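Local coordinates for protein beta-agarase D (Zobellia galactanivorans, PDB 4ASM) that cleaves beta-1,4-galactosidic linkages of agarose internally with retention of anomeric configuration, here seen as the GH16 catalytic domain of a secreted agarolytic enzyme, at residues Glu136-Val141 with Val353-Val358; Asp149-Ser154 with Asp320-Val325; His187-Arg192 with Val302-Asn307. All blocks are in the same frame, centred on the assembly; numbering follows the deposited sequence.

Contact 1 of 3, residues Glu136-Val141 with Val353-Val358; sequences EARVKV and VDWIRV. With CA (calcium ion), chain B.
R138 and D354 meet where a classic beta bulge breaks an antiparallel strand pair of the GH16 jelly roll: D354 and W355 both lie opposite R138, and the register slips by one residue before V139 pairs with V353. R138 NH1 forms a salt bridge to D354 OD2 (2.8 Å), reaching that oxygen on its anti side from outside the carboxylate plane. The other carboxylate oxygen belongs to the calcium ion: D354 OD1 lies 2.4 Å from the metal and D354 O 2.5 Å, so one residue supplies both a side-chain and a main-chain ligand. D9, D34, N36, G89 and a water complete the seven-atom shell. The arginine thus binds the oxygen that the metal leaves, and would probably draw some charge away from OD1.

Next along, the aliphatic part of R138 crosses the indole of W355, with R138 CB over the five-membered ring, 3.7 Å from its centroid, in a CH-pi contact. W355 CG sits between its own backbone N and carbonyl carbon (chi1 52°), which folds the ring over strand 136-140 and brings the rim atom CZ3 3.5 Å from E136 O. Beyond the indole, E136 and R357 run side by side. R357 NE and NH2 both donate to E136 OE1, NH2 on its syn lone pair, and the two flat groups are nearly coplanar (13°). E136 OE2 goes to R222 on the adjoining strand, while R357 NH1 and NH2 hydrogen-bond to the carbonyls of V13 and P14, in the chain before strand 24-27. On the reverse of the sheet A137, V139, V353 and I356 supply the apolar surface; there A137 CB lies 4.1 Å from I356 CG1, and V139 CG2 3.9 Å from V353 CG2.

Contact 2 of 3, residues Asp149-Ser154 with Asp320-Val325; sequences DIWLLS and DIIINV
W151 lays its indole over I322, whose CB sits above one face, 4.0 Å from the centroid of the five-membered ring, and whose CG2 comes 3.4 Å from W151 NE1 nearer the rim. The two residues are a hydrogen-bonded antiparallel pair on the sheet of the GH16 jelly roll that includes strand 159-166, which carries the probable catalytic residues E160 and E165. W151 CG lies between the backbone N and the carbonyl carbon (chi1 53°), which turns the ring across to strand 320-325. Below it the backbones are joined by a virtually straight bond from I322 N to W151 O (2.8 Å, 179°).

N324 comes to the indole edge, its ND2 3.5 Å from W151 NE1; that amide nitrogen donates to E326, a probable substrate-binding residue. W151 also touches E160, the probable nucleophile, on its other neighbouring strand, so the ring touches residues of both strands that flank its own. An alanine here would remove the whole indole and would probably leave a gap over I322 CB and CG2 and beside E160. Farther along, I322 CD1 packs against L153 CB at 3.9 Å, and D320 carries its carboxylate to a salt bridge with R128 and a hydrogen bond with H61.

I150, L152, I321 and I323 face the interior between the two sheets. L152 and I321 lie alongside each other there, pointing the same way, with L152 CD2 3.7 Å from I321 CG1.

Contact 3 of 3, residues His187-Arg192 with Val302-Asn307; sequences HHVFIR and VIDPFN
H187 presents the edge of its imidazole to the loop 302-307. Its NE2 donates to I303 O (2.9 Å, 168°), which lies close to the ring plane; the carbonyl is met in its own plane, on a lone pair. The same edge brings H187 CE1 to 3.2 Å from V302 O. With CG set between the backbone N and the carbonyl carbon (chi1 76°), the ring swings out to the two carbonyls, and F315 packs against it edge-to-face.

Strand 183-191 pairs in the GH16 jelly roll with strand 159-166, which carries the probable catalytic residues E160 and E165, and the contact joins it to the long irregular connection between helix 291-297 and strand 320-326. Two residues on, V189 CG2 rests against two oxygens of the loop, 3.4 Å from D304 OD1 and 3.7 Å from I303 O. D304 is itself held by the backbone N-H groups of Y308 and L309, and it opens a type I turn closed by N307 N to D304 O at 3.3 Å. At the end of the segment R192, a probable substrate-binding residue, has NH1 in a weak hydrogen bond to D157 O.

Contacts 1 and 2 belong to the two layers of the jelly roll, their centres 12 Å apart, and they meet in the interior: A137 CB lies 3.6 Å from I150 CD1, and I356 CD1 4.0 Å from I321 CG2. D354 and its calcium lie on the far side of contact 1 from this packing, while the opposite side of contact 2 borders the probable catalytic residues E160 and E165. Contact 3 is about 17 Å from contact 2, centre to centre, and about 27 Å from contact 1. It approaches the same active site from another strand: the side chain of H187 is about 6 Å from that of E160, which W151 of contact 2 touches.

Contact 1 of 3, residues Glu136-Val141 with Val353-Val358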
loop_
_atom_site.group_PDB
_atom_site.type_symbol
_atom_site.label_atom_id
_atom_site.label_comp_id
_atom_site.label_asym_id
_atom_site.label_seq_id
_atom_site.Cartn_x
_atom_site.Cartn_y
_atom_site.Cartn_z
ATOM N N GLU A 136 8.911 4.996 -5.630
ATOM C CA GLU A 136 9.504 3.672 -5.416
ATOM C C GLU A 136 10.305 3.627 -4.123
ATOM O O GLU A 136 11.016 4.589 -3.806
ATOM C CB GLU A 136 10.425 3.306 -6.602
ATOM C CG GLU A 136 11.015 1.897 -6.547
ATOM C CD GLU A 136 12.089 1.660 -7.575
ATOM O OE1 GLU A 136 12.858 2.598 -7.862
ATOM O OE2 GLU A 136 12.177 0.527 -8.094
ATOM N N ALA A 137 10.217 2.511 -3.396
ATOM C CA ALA A 137 10.959 2.334 -2.153
ATOM C C ALA A 137 11.769 1.057 -2.153
ATOM O O ALA A 137 11.380 0.071 -2.786
ATOM C CB ALA A 137 10.015 2.341 -0.951
ATOM N N ARG A 138 12.897 1.087 -1.442
ATOM C CA ARG A 138 13.635 -0.134 -1.150
ATOM C C ARG A 138 13.344 -0.448 0.305
ATOM O O ARG A 138 13.616 0.357 1.198
ATOM C CB ARG A 138 15.135 0.030 -1.396
ATOM C CG ARG A 138 15.909 -1.252 -1.152
ATOM C CD ARG A 138 17.361 -1.115 -1.663
ATOM N NE ARG A 138 18.049 -2.408 -1.552
ATOM C CZ ARG A 138 18.797 -2.786 -0.518
ATOM N NH1 ARG A 138 18.979 -1.979 0.516
ATOM N NH2 ARG A 138 19.350 -3.999 -0.512
ATOM N N VAL A 139 12.785 -1.634 0.544
ATOM C CA VAL A 139 12.176 -1.959 1.832
ATOM C C VAL A 139 12.397 -3.418 2.214
ATOM O O VAL A 139 12.275 -4.293 1.357
ATOM C CB VAL A 139 10.659 -1.626 1.805
ATOM C CG1 VAL A 139 9.942 -2.288 0.607
ATOM C CG2 VAL A 139 9.996 -1.973 3.137
ATOM N N LYS A 140 12.755 -3.659 3.481
ATOM C CA LYS A 140 12.767 -5.005 4.015
ATOM C C LYS A 140 11.388 -5.256 4.602
ATOM O O LYS A 140 11.050 -4.734 5.678
ATOM C CB LYS A 140 13.825 -5.158 5.091
ATOM C CG LYS A 140 13.969 -6.597 5.592
ATOM C CD LYS A 140 15.049 -6.707 6.637
ATOM C CE LYS A 140 15.294 -8.153 7.035
ATOM N NZ LYS A 140 16.350 -8.240 8.099
ATOM N N VAL A 141 10.608 -6.071 3.892
ATOM C CA VAL A 141 9.260 -6.423 4.344
ATOM C C VAL A 141 9.349 -7.081 5.725
ATOM O O VAL A 141 10.226 -7.924 5.952
ATOM C CB VAL A 141 8.607 -7.388 3.325
ATOM C CG1 VAL A 141 7.221 -7.837 3.787
ATOM C CG2 VAL A 141 8.562 -6.733 1.923
ATOM N N VAL A 353 12.867 0.772 5.814
ATOM C CA VAL A 353 12.888 1.366 4.484
ATOM C C VAL A 353 14.237 2.068 4.281
ATOM O O VAL A 353 14.573 3.055 4.940
ATOM C CB VAL A 353 11.713 2.342 4.233
ATOM C CG1 VAL A 353 11.752 2.879 2.803
ATOM C CG2 VAL A 353 10.345 1.655 4.527
ATOM N N ASP A 354 15.017 1.525 3.362
ATOM C CA ASP A 354 16.325 2.082 3.043
ATOM C C ASP A 354 16.189 3.443 2.372
ATOM O O ASP A 354 16.941 4.380 2.679
ATOM C CB ASP A 354 17.037 1.075 2.140
ATOM C CG ASP A 354 18.483 1.448 1.811
ATOM O OD1 ASP A 354 19.075 2.358 2.448
ATOM O OD2 ASP A 354 19.031 0.801 0.904
ATOM N N TRP A 355 15.228 3.550 1.460
ATOM C CA TRP A 355 14.992 4.792 0.744
ATOM C C TRP A 355 13.645 4.779 0.052
ATOM O O TRP A 355 13.087 3.721 -0.230
ATOM C CB TRP A 355 16.102 5.081 -0.268
ATOM C CG TRP A 355 16.485 4.003 -1.262
ATOM C CD1 TRP A 355 17.619 3.242 -1.209
ATOM C CD2 TRP A 355 15.827 3.648 -2.506
ATOM N NE1 TRP A 355 17.693 2.417 -2.307
ATOM C CE2 TRP A 355 16.611 2.640 -3.113
ATOM C CE3 TRP A 355 14.637 4.050 -3.137
ATOM C CZ2 TRP A 355 16.260 2.043 -4.336
ATOM C CZ3 TRP A 355 14.285 3.453 -4.355
ATOM C CH2 TRP A 355 15.107 2.463 -4.946
ATOM N N ILE A 356 13.129 5.975 -0.204
ATOM C CA ILE A 356 11.968 6.173 -1.045
ATOM C C ILE A 356 12.256 7.355 -1.964
ATOM O O ILE A 356 12.674 8.429 -1.508
ATOM C CB ILE A 356 10.666 6.344 -0.203
ATOM C CG1 ILE A 356 9.419 6.395 -1.102
ATOM C CG2 ILE A 356 10.773 7.547 0.752
ATOM C CD1 ILE A 356 8.131 6.298 -0.318
ATOM N N ARG A 357 12.055 7.140 -3.259
ATOM C CA ARG A 357 12.339 8.171 -4.248
ATOM C C ARG A 357 11.088 8.479 -5.056
ATOM O O ARG A 357 10.247 7.597 -5.297
ATOM C CB ARG A 357 13.495 7.735 -5.165
ATOM C CG ARG A 357 13.222 6.541 -6.052
ATOM C CD ARG A 357 14.515 6.135 -6.763
ATOM N NE ARG A 357 14.360 4.936 -7.573
ATOM C CZ ARG A 357 15.225 4.567 -8.511
ATOM N NH1 ARG A 357 16.293 5.329 -8.777
ATOM N NH2 ARG A 357 15.038 3.429 -9.158
ATOM N N VAL A 358 10.981 9.733 -5.483
ATOM C CA VAL A 358 9.807 10.225 -6.183
ATOM C C VAL A 358 10.309 10.979 -7.402
ATOM O O VAL A 358 11.171 11.858 -7.265
ATOM C CB VAL A 358 8.997 11.170 -5.279
ATOM C CG1 VAL A 358 7.804 11.727 -6.027
ATOM C CG2 VAL A 358 8.553 10.447 -4.007
HETATM CA CA CA B . 19.336 4.535 3.318
HETATM O O HOH W 1 21.367 3.316 3.846
#

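Contact 2 of 3, residues Asp149-Ser154 with Asp320-Val325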
loop_
_atom_site.group_PDB
_atom_site.type_symbol
_atom_site.label_atom_id
_atom_site.label_comp_id
_atom_site.label_asym_id
_atom_site.label_seq_id
_atom_site.Cartn_x
_atom_site.Cartn_y
_atom_site.Cartn_z
ATOM N N ASP A 149 3.160 -1.600 4.881
ATOM C CA ASP A 149 2.390 -0.713 3.989
ATOM C C ASP A 149 3.168 0.502 3.527
ATOM O O ASP A 149 3.751 1.236 4.354
ATOM C CB ASP A 149 1.125 -0.170 4.685
ATOM C CG ASP A 149 0.148 -1.250 5.112
ATOM O OD1 ASP A 149 -0.010 -2.263 4.402
ATOM O OD2 ASP A 149 -0.510 -1.028 6.178
ATOM N N ILE A 150 3.164 0.732 2.212
ATOM C CA ILE A 150 3.640 1.994 1.632
ATOM C C ILE A 150 2.557 2.409 0.669
ATOM O O ILE A 150 2.191 1.644 -0.228
ATOM C CB ILE A 150 4.971 1.826 0.877
ATOM C CG1 ILE A 150 6.045 1.290 1.833
ATOM C CG2 ILE A 150 5.363 3.149 0.235
ATOM C CD1 ILE A 150 7.390 0.984 1.176
ATOM N N TRP A 151 1.988 3.590 0.875
ATOM C CA TRP A 151 0.787 3.914 0.118
ATOM C C TRP A 151 0.552 5.412 -0.022
ATOM O O TRP A 151 1.277 6.218 0.579
ATOM C CB TRP A 151 -0.428 3.188 0.731
ATOM C CG TRP A 151 -0.664 3.381 2.213
ATOM C CD1 TRP A 151 0.191 3.071 3.248
ATOM C CD2 TRP A 151 -1.859 3.884 2.817
ATOM N NE1 TRP A 151 -0.412 3.361 4.451
ATOM C CE2 TRP A 151 -1.667 3.863 4.213
ATOM C CE3 TRP A 151 -3.076 4.354 2.306
ATOM C CZ2 TRP A 151 -2.648 4.305 5.111
ATOM C CZ3 TRP A 151 -4.061 4.777 3.181
ATOM C CH2 TRP A 151 -3.848 4.741 4.582
ATOM N N LEU A 152 -0.440 5.757 -0.842
ATOM C CA LEU A 152 -0.806 7.149 -1.129
ATOM C C LEU A 152 -2.286 7.348 -0.802
ATOM O O LEU A 152 -3.127 6.499 -1.169
ATOM C CB LEU A 152 -0.559 7.458 -2.615
ATOM C CG LEU A 152 0.772 7.050 -3.236
ATOM C CD1 LEU A 152 0.778 7.338 -4.736
ATOM C CD2 LEU A 152 1.964 7.714 -2.536
ATOM N N LEU A 153 -2.626 8.450 -0.132
ATOM C CA LEU A 153 -4.024 8.675 0.271
ATOM C C LEU A 153 -4.352 10.153 0.168
ATOM O O LEU A 153 -3.607 10.984 0.704
ATOM C CB LEU A 153 -4.260 8.182 1.699
ATOM C CG LEU A 153 -5.666 8.307 2.302
ATOM C CD1 LEU A 153 -6.707 7.493 1.520
ATOM C CD2 LEU A 153 -5.665 7.901 3.787
ATOM N N SER A 154 -5.444 10.486 -0.519
ATOM C CA SER A 154 -5.830 11.900 -0.617
ATOM C C SER A 154 -6.189 12.414 0.782
ATOM O O SER A 154 -6.701 11.653 1.604
ATOM C CB SER A 154 -6.974 12.099 -1.626
ATOM O OG SER A 154 -8.175 11.524 -1.167
ATOM N N ASP A 320 -1.220 12.179 -0.098
ATOM C CA ASP A 320 -0.144 12.058 0.878
ATOM C C ASP A 320 0.535 10.708 0.767
ATOM O O ASP A 320 -0.131 9.676 0.635
ATOM C CB ASP A 320 -0.711 12.166 2.296
ATOM C CG ASP A 320 -1.392 13.506 2.551
ATOM O OD1 ASP A 320 -0.765 14.545 2.249
ATOM O OD2 ASP A 320 -2.529 13.510 3.057
ATOM N N ILE A 321 1.864 10.711 0.873
ATOM C CA ILE A 321 2.630 9.456 0.987
ATOM C C ILE A 321 2.627 9.039 2.450
ATOM O O ILE A 321 3.027 9.826 3.325
ATOM C CB ILE A 321 4.096 9.600 0.539
ATOM C CG1 ILE A 321 4.195 10.101 -0.894
ATOM C CG2 ILE A 321 4.822 8.249 0.684
ATOM C CD1 ILE A 321 5.583 10.650 -1.249
ATOM N N ILE A 322 2.164 7.816 2.702
ATOM C CA ILE A 322 2.089 7.259 4.048
ATOM C C ILE A 322 2.864 5.943 4.097
ATOM O O ILE A 322 2.791 5.112 3.180
ATOM C CB ILE A 322 0.617 7.009 4.460
ATOM C CG1 ILE A 322 -0.165 8.351 4.428
ATOM C CG2 ILE A 322 0.551 6.343 5.829
ATOM C CD1 ILE A 322 -1.656 8.237 4.625
ATOM N N ILE A 323 3.656 5.772 5.149
ATOM C CA ILE A 323 4.302 4.483 5.392
ATOM C C ILE A 323 3.878 4.053 6.766
ATOM O O ILE A 323 3.918 4.850 7.710
ATOM C CB ILE A 323 5.842 4.574 5.284
ATOM C CG1 ILE A 323 6.228 5.066 3.891
ATOM C CG2 ILE A 323 6.456 3.189 5.589
ATOM C CD1 ILE A 323 7.725 5.303 3.725
ATOM N N ASN A 324 3.454 2.798 6.908
ATOM C CA ASN A 324 3.022 2.333 8.223
ATOM C C ASN A 324 3.038 0.820 8.369
ATOM O O ASN A 324 3.347 0.101 7.423
ATOM C CB ASN A 324 1.634 2.912 8.622
ATOM C CG ASN A 324 0.453 2.225 7.921
ATOM O OD1 ASN A 324 0.576 1.125 7.403
ATOM N ND2 ASN A 324 -0.706 2.867 7.949
ATOM N N VAL A 325 2.686 0.372 9.567
ATOM C CA VAL A 325 2.406 -1.021 9.837
ATOM C C VAL A 325 0.960 -1.074 10.355
ATOM O O VAL A 325 0.527 -0.173 11.071
ATOM C CB VAL A 325 3.414 -1.566 10.876
ATOM C CG1 VAL A 325 2.919 -2.866 11.553
ATOM C CG2 VAL A 325 4.791 -1.733 10.195
#

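Contact 3 of 3, residues His187-Arg192 with Val302-Asn307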
loop_
_atom_site.group_PDB
_atom_site.type_symbol
_atom_site.label_atom_id
_atom_site.label_comp_id
_atom_site.label_asym_id
_atom_site.label_seq_id
_atom_site.Cartn_x
_atom_site.Cartn_y
_atom_site.Cartn_z
ATOM N N HIS A 187 -5.238 -0.418 -4.695
ATOM C CA HIS A 187 -5.631 0.981 -4.551
ATOM C C HIS A 187 -6.973 0.924 -3.860
ATOM O O HIS A 187 -7.531 -0.145 -3.690
ATOM C CB HIS A 187 -5.723 1.690 -5.917
ATOM C CG HIS A 187 -6.951 1.337 -6.704
ATOM N ND1 HIS A 187 -6.975 0.313 -7.627
ATOM C CD2 HIS A 187 -8.196 1.878 -6.706
ATOM C CE1 HIS A 187 -8.179 0.246 -8.173
ATOM N NE2 HIS A 187 -8.939 1.191 -7.640
ATOM N N HIS A 188 -7.490 2.071 -3.423
ATOM C CA HIS A 188 -8.854 2.083 -2.911
ATOM C C HIS A 188 -9.552 3.325 -3.417
ATOM O O HIS A 188 -8.933 4.369 -3.596
ATOM C CB HIS A 188 -8.880 2.166 -1.383
ATOM C CG HIS A 188 -8.585 0.887 -0.656
ATOM N ND1 HIS A 188 -7.324 0.325 -0.574
ATOM C CD2 HIS A 188 -9.387 0.121 0.118
ATOM C CE1 HIS A 188 -7.379 -0.759 0.185
ATOM N NE2 HIS A 188 -8.619 -0.903 0.620
ATOM N N VAL A 189 -10.866 3.202 -3.589
ATOM C CA VAL A 189 -11.741 4.367 -3.694
ATOM C C VAL A 189 -12.833 4.239 -2.630
ATOM O O VAL A 189 -13.313 3.136 -2.354
ATOM C CB VAL A 189 -12.326 4.597 -5.140
ATOM C CG1 VAL A 189 -11.196 4.890 -6.128
ATOM C CG2 VAL A 189 -13.220 3.429 -5.623
ATOM N N PHE A 190 -13.227 5.377 -2.054
ATOM C CA PHE A 190 -14.202 5.382 -0.940
ATOM C C PHE A 190 -15.332 6.351 -1.173
ATOM O O PHE A 190 -15.128 7.421 -1.720
ATOM C CB PHE A 190 -13.545 5.832 0.375
ATOM C CG PHE A 190 -12.411 4.954 0.844
ATOM C CD1 PHE A 190 -12.650 3.868 1.677
ATOM C CD2 PHE A 190 -11.093 5.258 0.480
ATOM C CE1 PHE A 190 -11.569 3.058 2.116
ATOM C CE2 PHE A 190 -10.037 4.477 0.925
ATOM C CZ PHE A 190 -10.282 3.384 1.738
ATOM N N ILE A 191 -16.512 5.973 -0.692
ATOM C CA ILE A 191 -17.487 6.974 -0.265
ATOM C C ILE A 191 -17.287 7.133 1.236
ATOM O O ILE A 191 -17.234 6.153 1.968
ATOM C CB ILE A 191 -18.947 6.549 -0.523
ATOM C CG1 ILE A 191 -19.126 6.074 -1.956
ATOM C CG2 ILE A 191 -19.885 7.744 -0.254
ATOM C CD1 ILE A 191 -20.599 5.798 -2.353
ATOM N N ARG A 192 -17.150 8.381 1.678
ATOM C CA ARG A 192 -16.968 8.679 3.091
ATOM C C ARG A 192 -18.300 8.550 3.824
ATOM O O ARG A 192 -19.351 8.608 3.182
ATOM C CB ARG A 192 -16.433 10.106 3.292
ATOM C CG ARG A 192 -15.153 10.501 2.556
ATOM C CD ARG A 192 -14.051 9.498 2.769
ATOM N NE ARG A 192 -13.885 9.192 4.185
ATOM C CZ ARG A 192 -13.259 8.118 4.653
ATOM N NH1 ARG A 192 -12.710 7.225 3.824
ATOM N NH2 ARG A 192 -13.190 7.940 5.965
ATOM N N VAL A 302 -11.931 -0.878 -13.564
ATOM C CA VAL A 302 -11.074 -1.532 -12.575
ATOM C C VAL A 302 -10.555 -0.508 -11.563
ATOM O O VAL A 302 -9.848 -0.858 -10.628
ATOM C CB VAL A 302 -9.890 -2.304 -13.229
ATOM C CG1 VAL A 302 -10.406 -3.486 -14.046
ATOM C CG2 VAL A 302 -9.007 -1.398 -14.078
ATOM N N ILE A 303 -10.910 0.761 -11.768
ATOM C CA ILE A 303 -10.585 1.835 -10.818
ATOM C C ILE A 303 -11.727 2.032 -9.817
ATOM O O ILE A 303 -11.526 1.932 -8.613
ATOM C CB ILE A 303 -10.271 3.184 -11.541
ATOM C CG1 ILE A 303 -9.122 3.048 -12.560
ATOM C CG2 ILE A 303 -9.979 4.313 -10.517
ATOM C CD1 ILE A 303 -7.811 2.502 -12.029
ATOM N N ASP A 304 -12.934 2.272 -10.342
ATOM C CA ASP A 304 -14.106 2.627 -9.536
ATOM C C ASP A 304 -15.344 1.979 -10.189
ATOM O O ASP A 304 -16.148 2.678 -10.828
ATOM C CB ASP A 304 -14.225 4.157 -9.516
ATOM C CG ASP A 304 -15.338 4.663 -8.616
ATOM O OD1 ASP A 304 -15.839 3.872 -7.802
ATOM O OD2 ASP A 304 -15.669 5.871 -8.740
ATOM N N PRO A 305 -15.481 0.643 -10.076
ATOM C CA PRO A 305 -16.564 -0.058 -10.791
ATOM C C PRO A 305 -17.947 0.376 -10.352
ATOM O O PRO A 305 -18.893 0.244 -11.137
ATOM C CB PRO A 305 -16.333 -1.545 -10.438
ATOM C CG PRO A 305 -15.476 -1.538 -9.199
ATOM C CD PRO A 305 -14.617 -0.289 -9.336
ATOM N N PHE A 306 -18.068 0.856 -9.112
ATOM C CA PHE A 306 -19.372 1.219 -8.520
ATOM C C PHE A 306 -19.625 2.733 -8.401
ATOM O O PHE A 306 -20.578 3.143 -7.738
ATOM C CB PHE A 306 -19.558 0.492 -7.192
ATOM C CG PHE A 306 -19.226 -0.964 -7.268
ATOM C CD1 PHE A 306 -19.842 -1.773 -8.218
ATOM C CD2 PHE A 306 -18.280 -1.528 -6.427
ATOM C CE1 PHE A 306 -19.525 -3.139 -8.324
ATOM C CE2 PHE A 306 -17.960 -2.898 -6.521
ATOM C CZ PHE A 306 -18.603 -3.705 -7.458
ATOM N N ASN A 307 -18.777 3.530 -9.042
ATOM C CA ASN A 307 -18.978 4.976 -9.156
ATOM C C ASN A 307 -18.954 5.683 -7.812
ATOM O O ASN A 307 -19.674 6.676 -7.596
ATOM C CB ASN A 307 -20.288 5.280 -9.898
ATOM C CG ASN A 307 -20.343 6.694 -10.412
ATOM O OD1 ASN A 307 -19.328 7.265 -10.804
ATOM N ND2 ASN A 307 -21.541 7.287 -10.403
#